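Cryptic loci regulator 2 (Schizosaccharomyces pombe 972h-, PDB 5IKJ) acts upstream of histone deacetylases to promote transcriptional silencing and is required for nucleosome positioning at heterochromatic loci as part of the SHREC repressor complex. Local coordinates at residues A[54-59]-A[141-146]; A[288-293]-A[304-309]. One frame throughout, in Å; residues are numbered along the deposited sequence.

Contact 1 (A[54-59]-A[141-146])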
ATOM      1  N   LEU A  54     -24.450  -3.366  21.356  1.00 65.88           N
ATOM      2  CA  LEU A  54     -23.683  -2.208  20.908  1.00 63.52           C
ATOM      3  C   LEU A  54     -22.191  -2.518  20.886  1.00 57.92           C
ATOM      4  O   LEU A  54     -21.478  -2.122  19.956  1.00 55.70           O
ATOM      5  CB  LEU A  54     -23.968  -1.007  21.811  1.00 57.67           C
ATOM      6  CG  LEU A  54     -23.178   0.268  21.502  1.00 54.06           C
ATOM      7  CD1 LEU A  54     -23.513   0.787  20.113  1.00 54.11           C
ATOM      8  CD2 LEU A  54     -23.447   1.330  22.556  1.00 70.40           C
ATOM      9  N   TYR A  55     -21.701  -3.217  21.911  1.00 51.80           N
ATOM     10  CA  TYR A  55     -20.305  -3.643  21.930  1.00 55.50           C
ATOM     11  C   TYR A  55     -19.978  -4.469  20.692  1.00 66.52           C
ATOM     12  O   TYR A  55     -18.996  -4.198  19.988  1.00 49.74           O
ATOM     13  CB  TYR A  55     -20.036  -4.445  23.205  1.00 58.48           C
ATOM     14  CG  TYR A  55     -18.573  -4.675  23.519  1.00 61.29           C
ATOM     15  CD1 TYR A  55     -17.851  -5.674  22.881  1.00 60.81           C
ATOM     16  CD2 TYR A  55     -17.922  -3.903  24.473  1.00 57.22           C
ATOM     17  CE1 TYR A  55     -16.517  -5.889  23.174  1.00 62.35           C
ATOM     18  CE2 TYR A  55     -16.589  -4.111  24.773  1.00 61.54           C
ATOM     19  CZ  TYR A  55     -15.891  -5.106  24.121  1.00 70.71           C
ATOM     20  OH  TYR A  55     -14.565  -5.317  24.419  1.00 52.09           O
ATOM     21  N   ARG A  56     -20.802  -5.480  20.404  1.00 60.74           N
ATOM     22  CA  ARG A  56     -20.570  -6.338  19.250  1.00 55.72           C
ATOM     23  C   ARG A  56     -20.841  -5.626  17.930  1.00 57.52           C
ATOM     24  O   ARG A  56     -20.309  -6.046  16.897  1.00 59.04           O
ATOM     25  CB  ARG A  56     -21.433  -7.595  19.362  1.00 51.49           C
ATOM     26  CG  ARG A  56     -21.086  -8.464  20.569  1.00 58.27           C
ATOM     27  CD  ARG A  56     -21.927  -9.737  20.638  1.00 71.75           C
ATOM     28  NE  ARG A  56     -22.921  -9.810  19.570  1.00 80.37           N
ATOM     29  CZ  ARG A  56     -24.229  -9.611  19.719  1.00 66.61           C
ATOM     30  NH1 ARG A  56     -24.750  -9.330  20.905  1.00 69.46           N
ATOM     31  NH2 ARG A  56     -25.027  -9.703  18.664  1.00 75.42           N
ATOM     32  N   GLN A  57     -21.647  -4.561  17.937  1.00 56.48           N
ATOM     33  CA  GLN A  57     -21.834  -3.776  16.720  1.00 55.23           C
ATOM     34  C   GLN A  57     -20.593  -2.952  16.405  1.00 57.92           C
ATOM     35  O   GLN A  57     -20.205  -2.821  15.238  1.00 60.56           O
ATOM     36  CB  GLN A  57     -23.054  -2.864  16.860  1.00 57.67           C
ATOM     37  CG  GLN A  57     -24.390  -3.580  16.795  1.00 65.50           C
ATOM     38  CD  GLN A  57     -25.559  -2.627  16.946  1.00 67.48           C
ATOM     39  OE1 GLN A  57     -25.601  -1.821  17.877  1.00 65.63           O
ATOM     40  NE2 GLN A  57     -26.510  -2.704  16.024  1.00 65.77           N
ATOM     41  N   ILE A  58     -19.964  -2.381  17.433  1.00 62.70           N
ATOM     42  CA  ILE A  58     -18.743  -1.606  17.228  1.00 58.76           C
ATOM     43  C   ILE A  58     -17.610  -2.520  16.779  1.00 51.37           C
ATOM     44  O   ILE A  58     -16.867  -2.204  15.842  1.00 54.74           O
ATOM     45  CB  ILE A  58     -18.382  -0.840  18.513  1.00 62.46           C
ATOM     46  CG1 ILE A  58     -19.455   0.210  18.822  1.00 73.59           C
ATOM     47  CG2 ILE A  58     -17.019  -0.169  18.381  1.00 52.12           C
ATOM     48  CD1 ILE A  58     -19.625   0.500  20.297  1.00 59.64           C
ATOM     49  N   CYS A  59     -17.459  -3.666  17.446  1.00 55.60           N
ATOM     50  CA  CYS A  59     -16.444  -4.635  17.044  1.00 60.26           C
ATOM     51  C   CYS A  59     -16.624  -5.044  15.588  1.00 56.84           C
ATOM     52  O   CYS A  59     -15.659  -5.073  14.816  1.00 59.24           O
ATOM     53  CB  CYS A  59     -16.503  -5.861  17.955  1.00 46.74           C
ATOM     54  SG  CYS A  59     -15.904  -5.592  19.631  1.00 54.67           S
ATOM     55  N   ASN A 141     -22.744  -1.518   8.821  1.00 74.47           N
ATOM     56  CA  ASN A 141     -23.817  -2.438   9.178  1.00 70.39           C
ATOM     57  C   ASN A 141     -23.317  -3.742   9.784  1.00 70.54           C
ATOM     58  O   ASN A 141     -24.091  -4.425  10.467  1.00 64.48           O
ATOM     59  CB  ASN A 141     -24.667  -2.760   7.945  1.00 77.45           C
ATOM     60  CG  ASN A 141     -25.749  -1.731   7.697  1.00 78.98           C
ATOM     61  OD1 ASN A 141     -25.571  -0.544   7.971  1.00 76.75           O
ATOM     62  ND2 ASN A 141     -26.885  -2.183   7.184  1.00 91.03           N
ATOM     63  N   TYR A 142     -22.058  -4.105   9.557  1.00 68.13           N
ATOM     64  CA  TYR A 142     -21.539  -5.360  10.077  1.00 62.48           C
ATOM     65  C   TYR A 142     -21.582  -5.360  11.602  1.00 52.87           C
ATOM     66  O   TYR A 142     -21.563  -4.314  12.254  1.00 64.61           O
ATOM     67  CB  TYR A 142     -20.107  -5.596   9.597  1.00 61.13           C
ATOM     68  CG  TYR A 142     -19.981  -5.910   8.121  1.00 63.06           C
ATOM     69  CD1 TYR A 142     -20.452  -5.029   7.160  1.00 64.12           C
ATOM     70  CD2 TYR A 142     -19.371  -7.083   7.690  1.00 63.94           C
ATOM     71  CE1 TYR A 142     -20.329  -5.306   5.812  1.00 74.39           C
ATOM     72  CE2 TYR A 142     -19.244  -7.370   6.343  1.00 58.83           C
ATOM     73  CZ  TYR A 142     -19.726  -6.477   5.409  1.00 64.45           C
ATOM     74  OH  TYR A 142     -19.606  -6.754   4.067  1.00 70.98           O
ATOM     75  N   TYR A 143     -21.641  -6.561  12.171  1.00 57.96           N
ATOM     76  CA  TYR A 143     -21.710  -6.708  13.617  1.00 55.09           C
ATOM     77  C   TYR A 143     -21.312  -8.129  13.982  1.00 55.81           C
ATOM     78  O   TYR A 143     -21.500  -9.061  13.195  1.00 62.53           O
ATOM     79  CB  TYR A 143     -23.112  -6.393  14.146  1.00 56.96           C
ATOM     80  CG  TYR A 143     -24.117  -7.494  13.908  1.00 52.79           C
ATOM     81  CD1 TYR A 143     -24.802  -7.589  12.704  1.00 60.34           C
ATOM     82  CD2 TYR A 143     -24.383  -8.440  14.890  1.00 53.40           C
ATOM     83  CE1 TYR A 143     -25.724  -8.596  12.485  1.00 59.38           C
ATOM     84  CE2 TYR A 143     -25.300  -9.448  14.680  1.00 56.48           C
ATOM     85  CZ  TYR A 143     -25.969  -9.523  13.477  1.00 58.30           C
ATOM     86  OH  TYR A 143     -26.885 -10.530  13.267  1.00 64.95           O
ATOM     87  N   LEU A 144     -20.760  -8.282  15.182  1.00 53.70           N
ATOM     88  CA  LEU A 144     -20.387  -9.598  15.689  1.00 52.35           C
ATOM     89  C   LEU A 144     -21.644 -10.380  16.042  1.00 68.07           C
ATOM     90  O   LEU A 144     -22.384 -10.002  16.958  1.00 67.22           O
ATOM     91  CB  LEU A 144     -19.476  -9.460  16.906  1.00 53.88           C
ATOM     92  CG  LEU A 144     -17.990  -9.740  16.680  1.00 64.32           C
ATOM     93  CD1 LEU A 144     -17.436  -8.894  15.541  1.00 65.49           C
ATOM     94  CD2 LEU A 144     -17.208  -9.490  17.961  1.00 57.92           C
ATOM     95  N   ALA A 145     -21.896 -11.468  15.309  1.00 63.52           N
ATOM     96  CA  ALA A 145     -22.972 -12.380  15.684  1.00 59.69           C
ATOM     97  C   ALA A 145     -22.839 -12.812  17.133  1.00 59.91           C
ATOM     98  O   ALA A 145     -23.845 -13.019  17.820  1.00 63.61           O
ATOM     99  CB  ALA A 145     -22.962 -13.615  14.782  1.00 62.29           C
ATOM    100  N   SER A 146     -21.608 -12.949  17.614  1.00 60.21           N
ATOM    101  CA  SER A 146     -21.348 -13.473  18.945  1.00 58.89           C
ATOM    102  C   SER A 146     -19.926 -13.111  19.339  1.00 61.68           C
ATOM    103  O   SER A 146     -19.039 -13.013  18.488  1.00 73.32           O
ATOM    104  CB  SER A 146     -21.542 -14.992  18.987  1.00 58.17           C
ATOM    105  OG  SER A 146     -21.065 -15.536  20.204  1.00 67.44           O
TER
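The backbones of R56 and L144 meet directly, with L144 N bonded to R56 O at 2.9 Å and almost straight at 176°. This joins helix 50-67 to the short strand 143-144, which pairs in parallel with strand 14-17.

The R56 side chain returns the bond. Its CG lies beside the backbone N, and the chain bends sharply at chi3 (-3°), which turns the guanidinium back to the strand. NE donates to L144 O at 2.7 Å, with the acceptor almost in the guanidinium plane. NH2 adds a weak bond to the same oxygen, so one carbonyl takes two N-H groups. NH1 is held by N52. The ring of Y143 has R56 NH2 at its edge, 4.0 Å from CE2. Nearer the backbone, R56 CB packs on L144 CB at 3.7 Å. With an alanine here, L144 O would probably lose both side-chain donors, and the edge of the Y143 ring its guanidinium neighbour.

Q57 lies beside Y143, with Q57 CA 3.9 Å from Y143 CB. C59 touches V183 and L190 of helix 183-195, and C59 CB meets L144 CD2 at 3.7 Å.

Contact 2 (A[288-293]-A[304-309])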
ATOM      1  N   TYR A 288      -4.954  12.894  -9.101  1.00 55.16           N
ATOM      2  CA  TYR A 288      -4.312  13.494  -7.942  1.00 60.70           C
ATOM      3  C   TYR A 288      -4.074  14.986  -8.131  1.00 60.13           C
ATOM      4  O   TYR A 288      -3.813  15.459  -9.241  1.00 55.69           O
ATOM      5  CB  TYR A 288      -2.955  12.831  -7.662  1.00 61.58           C
ATOM      6  CG  TYR A 288      -3.024  11.439  -7.080  1.00 59.86           C
ATOM      7  CD1 TYR A 288      -3.778  11.172  -5.946  1.00 54.79           C
ATOM      8  CD2 TYR A 288      -2.321  10.393  -7.662  1.00 52.41           C
ATOM      9  CE1 TYR A 288      -3.833   9.899  -5.411  1.00 61.58           C
ATOM     10  CE2 TYR A 288      -2.370   9.120  -7.137  1.00 48.11           C
ATOM     11  CZ  TYR A 288      -3.126   8.876  -6.011  1.00 58.46           C
ATOM     12  OH  TYR A 288      -3.174   7.606  -5.489  1.00 53.97           O
ATOM     13  N   GLN A 289      -4.167  15.717  -7.024  1.00 53.30           N
ATOM     14  CA  GLN A 289      -3.401  16.940  -6.849  1.00 56.37           C
ATOM     15  C   GLN A 289      -2.051  16.557  -6.265  1.00 52.56           C
ATOM     16  O   GLN A 289      -1.975  15.728  -5.356  1.00 52.15           O
ATOM     17  CB  GLN A 289      -4.089  17.929  -5.905  1.00 50.27           C
ATOM     18  CG  GLN A 289      -5.562  18.181  -6.147  1.00 57.07           C
ATOM     19  CD  GLN A 289      -6.112  19.245  -5.211  1.00 58.03           C
ATOM     20  OE1 GLN A 289      -6.941  18.961  -4.344  1.00 59.86           O
ATOM     21  NE2 GLN A 289      -5.642  20.477  -5.376  1.00 50.94           N
ATOM     22  N   TYR A 290      -0.987  17.153  -6.789  1.00 49.80           N
ATOM     23  CA  TYR A 290       0.354  16.916  -6.279  1.00 49.29           C
ATOM     24  C   TYR A 290       0.850  18.152  -5.541  1.00 57.59           C
ATOM     25  O   TYR A 290       0.604  19.285  -5.966  1.00 57.90           O
ATOM     26  CB  TYR A 290       1.322  16.550  -7.406  1.00 49.91           C
ATOM     27  CG  TYR A 290       0.905  15.318  -8.175  1.00 55.21           C
ATOM     28  CD1 TYR A 290       1.059  14.049  -7.629  1.00 51.06           C
ATOM     29  CD2 TYR A 290       0.355  15.423  -9.444  1.00 54.44           C
ATOM     30  CE1 TYR A 290       0.676  12.920  -8.330  1.00 57.82           C
ATOM     31  CE2 TYR A 290      -0.030  14.303 -10.152  1.00 60.26           C
ATOM     32  CZ  TYR A 290       0.132  13.054  -9.591  1.00 56.36           C
ATOM     33  OH  TYR A 290      -0.251  11.938 -10.296  1.00 58.57           O
ATOM     34  N   HIS A 291       1.539  17.921  -4.427  1.00 55.08           N
ATOM     35  CA  HIS A 291       2.104  18.982  -3.605  1.00 53.19           C
ATOM     36  C   HIS A 291       3.583  18.687  -3.436  1.00 53.04           C
ATOM     37  O   HIS A 291       3.952  17.644  -2.886  1.00 57.29           O
ATOM     38  CB  HIS A 291       1.395  19.060  -2.254  1.00 54.35           C
ATOM     39  CG  HIS A 291      -0.084  18.859  -2.349  1.00 53.03           C
ATOM     40  ND1 HIS A 291      -0.944  19.849  -2.775  1.00 56.09           N
ATOM     41  CD2 HIS A 291      -0.855  17.776  -2.093  1.00 61.74           C
ATOM     42  CE1 HIS A 291      -2.181  19.388  -2.768  1.00 53.18           C
ATOM     43  NE2 HIS A 291      -2.155  18.132  -2.357  1.00 56.94           N
ATOM     44  N   CYS A 292       4.424  19.595  -3.913  1.00 49.74           N
ATOM     45  CA  CYS A 292       5.829  19.302  -4.126  1.00 52.05           C
ATOM     46  C   CYS A 292       6.715  20.203  -3.277  1.00 58.15           C
ATOM     47  O   CYS A 292       6.261  21.157  -2.640  1.00 56.34           O
ATOM     48  CB  CYS A 292       6.188  19.459  -5.607  1.00 55.97           C
ATOM     49  SG  CYS A 292       5.060  18.591  -6.709  1.00 60.46           S
ATOM     50  N   LYS A 293       8.002  19.864  -3.281  1.00 59.54           N
ATOM     51  CA  LYS A 293       9.044  20.621  -2.602  1.00 57.36           C
ATOM     52  C   LYS A 293      10.184  20.807  -3.588  1.00 55.10           C
ATOM     53  O   LYS A 293      10.784  19.823  -4.032  1.00 59.22           O
ATOM     54  CB  LYS A 293       9.526  19.885  -1.344  1.00 61.81           C
ATOM     55  CG  LYS A 293      10.856  20.369  -0.764  1.00 61.28           C
ATOM     56  CD  LYS A 293      10.766  21.787  -0.225  1.00 67.98           C
ATOM     57  CE  LYS A 293      12.020  22.159   0.555  1.00 54.38           C
ATOM     58  NZ  LYS A 293      13.263  21.961  -0.242  1.00 63.40           N
ATOM     59  N   MET A 304      -0.487  20.931  -7.752  1.00 59.94           N
ATOM     60  CA  MET A 304       0.086  20.693  -9.067  1.00 56.30           C
ATOM     61  C   MET A 304      -0.702  19.610  -9.789  1.00 57.76           C
ATOM     62  O   MET A 304      -1.163  18.643  -9.173  1.00 54.18           O
ATOM     63  CB  MET A 304       1.554  20.281  -8.954  1.00 59.51           C
ATOM     64  CG  MET A 304       2.446  21.320  -8.294  1.00 66.23           C
ATOM     65  SD  MET A 304       2.349  22.938  -9.086  1.00 66.91           S
ATOM     66  CE  MET A 304       3.004  22.565 -10.706  1.00 62.07           C
ATOM     67  N   ALA A 305      -0.857  19.780 -11.097  1.00 58.10           N
ATOM     68  CA  ALA A 305      -1.516  18.797 -11.941  1.00 62.42           C
ATOM     69  C   ALA A 305      -0.475  18.019 -12.733  1.00 66.14           C
ATOM     70  O   ALA A 305       0.587  18.543 -13.080  1.00 55.42           O
ATOM     71  CB  ALA A 305      -2.505  19.468 -12.897  1.00 55.24           C
ATOM     72  N   ALA A 306      -0.790  16.751 -13.014  1.00 66.08           N
ATOM     73  CA  ALA A 306       0.134  15.910 -13.765  1.00 58.08           C
ATOM     74  C   ALA A 306       0.504  16.542 -15.101  1.00 52.68           C
ATOM     75  O   ALA A 306       1.626  16.360 -15.584  1.00 52.01           O
ATOM     76  CB  ALA A 306      -0.476  14.526 -13.984  1.00 66.76           C
ATOM     77  N   ALA A 307      -0.421  17.291 -15.706  1.00 61.67           N
ATOM     78  CA  ALA A 307      -0.138  17.952 -16.975  1.00 63.95           C
ATOM     79  C   ALA A 307       1.017  18.940 -16.870  1.00 59.17           C
ATOM     80  O   ALA A 307       1.599  19.306 -17.896  1.00 56.24           O
ATOM     81  CB  ALA A 307      -1.387  18.676 -17.477  1.00 66.52           C
ATOM     82  N   ASP A 308       1.356  19.382 -15.657  1.00 61.88           N
ATOM     83  CA  ASP A 308       2.452  20.316 -15.435  1.00 63.95           C
ATOM     84  C   ASP A 308       3.658  19.640 -14.791  1.00 66.37           C
ATOM     85  O   ASP A 308       4.533  20.325 -14.251  1.00 59.21           O
ATOM     86  CB  ASP A 308       1.981  21.487 -14.573  1.00 62.13           C
ATOM     87  CG  ASP A 308       0.972  22.366 -15.283  1.00 64.15           C
ATOM     88  OD1 ASP A 308       1.377  23.140 -16.176  1.00 71.75           O
ATOM     89  OD2 ASP A 308      -0.227  22.290 -14.941  1.00 58.34           O
ATOM     90  N   ILE A 309       3.718  18.311 -14.834  1.00 59.72           N
ATOM     91  CA  ILE A 309       4.826  17.550 -14.271  1.00 58.27           C
ATOM     92  C   ILE A 309       5.317  16.567 -15.322  1.00 58.37           C
ATOM     93  O   ILE A 309       4.516  15.957 -16.040  1.00 55.93           O
ATOM     94  CB  ILE A 309       4.417  16.805 -12.983  1.00 65.13           C
ATOM     95  CG1 ILE A 309       3.679  17.757 -12.040  1.00 58.44           C
ATOM     96  CG2 ILE A 309       5.651  16.193 -12.317  1.00 61.56           C
ATOM     97  CD1 ILE A 309       3.266  17.145 -10.718  1.00 56.15           C
TER
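Y290 and M304 form an antiparallel, hydrogen-bonded pair and carry their side chains on the same face of the sheet. Y290 N bonds to M304 O at 2.8 Å. M304 N bonds back to Y290 O at 2.7 Å. Y290 CB and M304 CB are 4.0 Å apart, and from there the side chains diverge.

The Y290 ring runs along the loop after strand 300-304. The backbone of A305 and A306 lies at the ring edge, near its plane, and A306 CB is 3.9 Å from Y290 CE2. A306 N bonds to E286. I309 comes round a short 3-10 turn and crosses the tyrosine obliquely, with I309 CD1 at 3.6 Å from Y290 CD2. One face of the ring is met by CB of Y288.

M304 takes another path. Its CG lies beside its own backbone N, and bends at chi2 (-55°) and chi3 (-64°) curl its end away from Y290; the side chain touches I250 and I252 of strand 247-252. M304 CG still passes C292 SG at 4.1 Å.

Four strands of this sheet follow one another in a meander. The fifth, 309-311, comes after the 3-10 turn and pairs with the first, an order consistent with an SH3-like barrel. No charged pair bridges the two segments. Two backbone bonds set the register, apolar contacts pack round the Y290 ring, and the bond from its hydroxyl to Y242 N fixes the far end.

Contact 1 and contact 2 lie far apart in one chain. Their centres are 42 Å apart, their nearest atoms about 24 Å, and they do not touch. They follow in series: both segments of contact 1 precede those of contact 2. They share no helix, strand or sheet. Contact 1 ties helix 50-67 to a small parallel sheet, beside helix 183-195 and about 13 Å from the zinc ion measured from the C59 side chain. That zinc is held by H189, C204, C206 and C209. Contact 2 belongs to the five-stranded antiparallel sheet running from strand 247-252 to strand 309-311. The two contacts thus belong to different parts of the fold: a helix and small parallel sheet in the zinc-bearing part, and the five-stranded sheet.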